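Side-chain contact in extracellular subtilisin-like serine proteinase (Vibrio sp. PA-44, PDB 1SH7), which probably cleaves peptide bonds as a cold-adapted, calcium-binding serine endopeptidase, this chain being the subtilase domain of a longer precursor: residues W114-A119 against Q142-S147. Residues are numbered along the deposited sequence; the frame is centred on the assembly and turned at random. Where two conformers were deposited one is given.
Sequences WVAQNA and QGAIQS
A116 meets A144 where two neighbouring helices come close enough for methyl to face methyl. A116 CB touches A144 CB at 3.9 Å. The CA atoms of these two alanines lie only 4.8 Å apart, consistent with close helix packing. The same methyl also reaches S147, whose OG stands 3.8 Å from A116 CB. That hydroxyl donates to a carbonyl of its own segment and accepts from a water. Its bond to the carbonyl of A144 one turn back, S147 OG to A144 O 2.6 Å, has a C=O...OG angle of 135° and is tilted slightly from the carbonyl plane. An unusual chi1 of 93° carries OG back over its own helix for this bond. The water donates to S147 OG at 2.8 Å. It also donates to A116 O at 2.7 Å, adding a one-water bridge beside the methyl contact, in the last turn of helix 105-118. Further on, A119 leaves helical geometry and rests on Y34 and V149. Helix 105-118 links strands 90-95 and 123-127, and helix 135-146 links 123-127 and 150-154, successive beta-alpha-beta crossovers on one face of the parallel subtilase sheet, V115 packing on strands 32-37 and 90-95, and A144 on F151 of strand 150-154.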
ATOM      1  N   TRP A 114      16.702   4.067   4.933  1.00 12.82           N
ATOM      2  CA  TRP A 114      16.770   5.283   4.133  1.00 12.02           C
ATOM      3  C   TRP A 114      15.497   6.121   4.253  1.00 11.49           C
ATOM      4  O   TRP A 114      15.539   7.353   4.330  1.00 10.70           O
ATOM      5  CB  TRP A 114      17.030   4.926   2.664  1.00 12.35           C
ATOM      6  CG  TRP A 114      17.301   6.095   1.815  1.00 11.74           C
ATOM      7  CD1 TRP A 114      18.521   6.609   1.502  1.00 12.07           C
ATOM      8  CD2 TRP A 114      16.334   6.953   1.185  1.00 13.39           C
ATOM      9  NE1 TRP A 114      18.378   7.690   0.675  1.00 11.10           N
ATOM     10  CE2 TRP A 114      17.047   7.931   0.472  1.00 13.40           C
ATOM     11  CE3 TRP A 114      14.941   6.963   1.109  1.00 14.29           C
ATOM     12  CZ2 TRP A 114      16.413   8.914  -0.293  1.00 12.79           C
ATOM     13  CZ3 TRP A 114      14.318   7.946   0.369  1.00 14.01           C
ATOM     14  CH2 TRP A 114      15.048   8.909  -0.305  1.00 14.57           C
ATOM     15  N   VAL A 115      14.366   5.437   4.257  1.00 11.83           N
ATOM     16  CA  VAL A 115      13.073   6.113   4.457  1.00 11.57           C
ATOM     17  C   VAL A 115      13.020   6.732   5.858  1.00 11.54           C
ATOM     18  O   VAL A 115      12.684   7.906   6.003  1.00 11.00           O
ATOM     19  CB  VAL A 115      11.890   5.144   4.214  1.00 11.23           C
ATOM     20  CG1 VAL A 115      10.609   5.713   4.723  1.00 12.41           C
ATOM     21  CG2 VAL A 115      11.778   4.787   2.711  1.00 12.64           C
ATOM     22  N   ALA A 116      13.394   5.997   6.890  1.00 12.36           N
ATOM     23  CA  ALA A 116      13.412   6.579   8.235  1.00 13.54           C
ATOM     24  C   ALA A 116      14.322   7.827   8.282  1.00 14.45           C
ATOM     25  O   ALA A 116      13.942   8.874   8.840  1.00 14.50           O
ATOM     26  CB  ALA A 116      13.868   5.568   9.260  1.00 13.83           C
ATOM     27  N   GLN A 117      15.475   7.748   7.627  1.00 14.60           N
ATOM     28  CA  GLN A 117      16.440   8.851   7.685  1.00 15.74           C
ATOM     29  C   GLN A 117      16.051  10.052   6.792  1.00 15.56           C
ATOM     30  O   GLN A 117      16.454  11.171   7.073  1.00 14.77           O
ATOM     31  CB  GLN A 117      17.841   8.378   7.315  0.65 15.72           C
ATOM     32  CG  GLN A 117      18.477   7.455   8.343  0.65 18.89           C
ATOM     33  CD  GLN A 117      19.655   6.663   7.785  0.65 22.81           C
ATOM     34  OE1 GLN A 117      20.274   7.067   6.797  0.65 26.49           O
ATOM     35  NE2 GLN A 117      19.960   5.530   8.412  0.65 24.75           N
ATOM     36  N   ASN A 118      15.264   9.826   5.741  1.00 15.31           N
ATOM     37  CA  ASN A 118      15.056  10.849   4.733  1.00 15.47           C
ATOM     38  C   ASN A 118      13.631  11.371   4.609  1.00 15.21           C
ATOM     39  O   ASN A 118      13.387  12.290   3.844  1.00 13.85           O
ATOM     40  CB  ASN A 118      15.559  10.338   3.362  1.00 15.81           C
ATOM     41  CG  ASN A 118      17.069  10.175   3.333  1.00 17.64           C
ATOM     42  OD1 ASN A 118      17.603   9.073   3.586  1.00 22.13           O
ATOM     43  ND2 ASN A 118      17.771  11.257   3.055  1.00 18.27           N
ATOM     44  N   ALA A 119      12.682  10.791   5.330  1.00 15.91           N
ATOM     45  CA  ALA A 119      11.295  11.292   5.225  1.00 17.01           C
ATOM     46  C   ALA A 119      11.286  12.696   5.744  1.00 17.41           C
ATOM     47  O   ALA A 119      11.998  12.987   6.697  1.00 17.75           O
ATOM     48  CB  ALA A 119      10.347  10.444   6.029  1.00 17.06           C
ATOM     49  N   GLN A 142      10.331  -2.015  12.320  1.00 13.72           N
ATOM     50  CA  GLN A 142       9.863  -1.554  13.621  1.00 15.11           C
ATOM     51  C   GLN A 142      10.505  -0.238  14.002  1.00 14.46           C
ATOM     52  O   GLN A 142       9.841   0.647  14.550  1.00 14.43           O
ATOM     53  CB  GLN A 142      10.151  -2.613  14.660  1.00 16.59           C
ATOM     54  CG  GLN A 142       9.540  -2.376  16.010  1.00 19.61           C
ATOM     55  CD  GLN A 142       9.532  -3.685  16.795  1.00 27.96           C
ATOM     56  OE1 GLN A 142      10.473  -3.956  17.536  1.00 30.55           O
ATOM     57  NE2 GLN A 142       8.496  -4.533  16.567  1.00 30.66           N
ATOM     58  N   GLY A 143      11.799  -0.120  13.717  1.00 13.70           N
ATOM     59  CA  GLY A 143      12.562   1.087  13.916  1.00 13.55           C
ATOM     60  C   GLY A 143      12.104   2.286  13.100  1.00 13.15           C
ATOM     61  O   GLY A 143      12.018   3.390  13.630  1.00 13.59           O
ATOM     62  N   ALA A 144      11.808   2.082  11.819  1.00 12.14           N
ATOM     63  CA  ALA A 144      11.342   3.154  10.950  1.00 11.92           C
ATOM     64  C   ALA A 144       9.969   3.649  11.403  1.00 11.74           C
ATOM     65  O   ALA A 144       9.703   4.847  11.389  1.00 11.77           O
ATOM     66  CB  ALA A 144      11.323   2.686   9.501  1.00 11.63           C
ATOM     67  N   ILE A 145       9.149   2.728  11.892  1.00 11.74           N
ATOM     68  CA  ILE A 145       7.830   3.056  12.437  1.00 11.40           C
ATOM     69  C   ILE A 145       7.959   3.854  13.722  1.00 11.58           C
ATOM     70  O   ILE A 145       7.269   4.853  13.888  1.00 12.57           O
ATOM     71  CB  ILE A 145       6.966   1.801  12.635  1.00 10.77           C
ATOM     72  CG1 ILE A 145       6.640   1.146  11.305  1.00 11.60           C
ATOM     73  CG2 ILE A 145       5.613   2.147  13.271  1.00 11.49           C
ATOM     74  CD1 ILE A 145       6.240  -0.281  11.422  1.00  9.71           C
ATOM     75  N   GLN A 146       8.867   3.452  14.614  1.00 12.76           N
ATOM     76  CA  GLN A 146       9.170   4.271  15.790  1.00 13.49           C
ATOM     77  C   GLN A 146       9.676   5.663  15.427  1.00 13.25           C
ATOM     78  O   GLN A 146       9.428   6.636  16.152  1.00 13.87           O
ATOM     79  CB  GLN A 146      10.219   3.576  16.672  1.00 13.91           C
ATOM     80  CG  GLN A 146      10.513   4.351  17.952  0.65 16.70           C
ATOM     81  CD  GLN A 146      11.295   3.540  18.944  0.65 17.05           C
ATOM     82  OE1 GLN A 146      10.775   2.565  19.469  0.65 19.22           O
ATOM     83  NE2 GLN A 146      12.549   3.931  19.203  0.65 19.33           N
ATOM     84  N   SER A 147      10.355   5.780  14.284  1.00 13.35           N
ATOM     85  CA  SER A 147      10.868   7.065  13.818  1.00 12.67           C
ATOM     86  C   SER A 147       9.753   8.010  13.458  1.00 13.10           C
ATOM     87  O   SER A 147       9.983   9.208  13.346  1.00 13.53           O
ATOM     88  CB  SER A 147      11.804   6.898  12.617  1.00 12.66           C
ATOM     89  OG  SER A 147      11.090   7.029  11.406  1.00 14.01           O
TER
HETATM   90  O   HOH W   1      11.595   9.442  10.069  1.00 15.70           O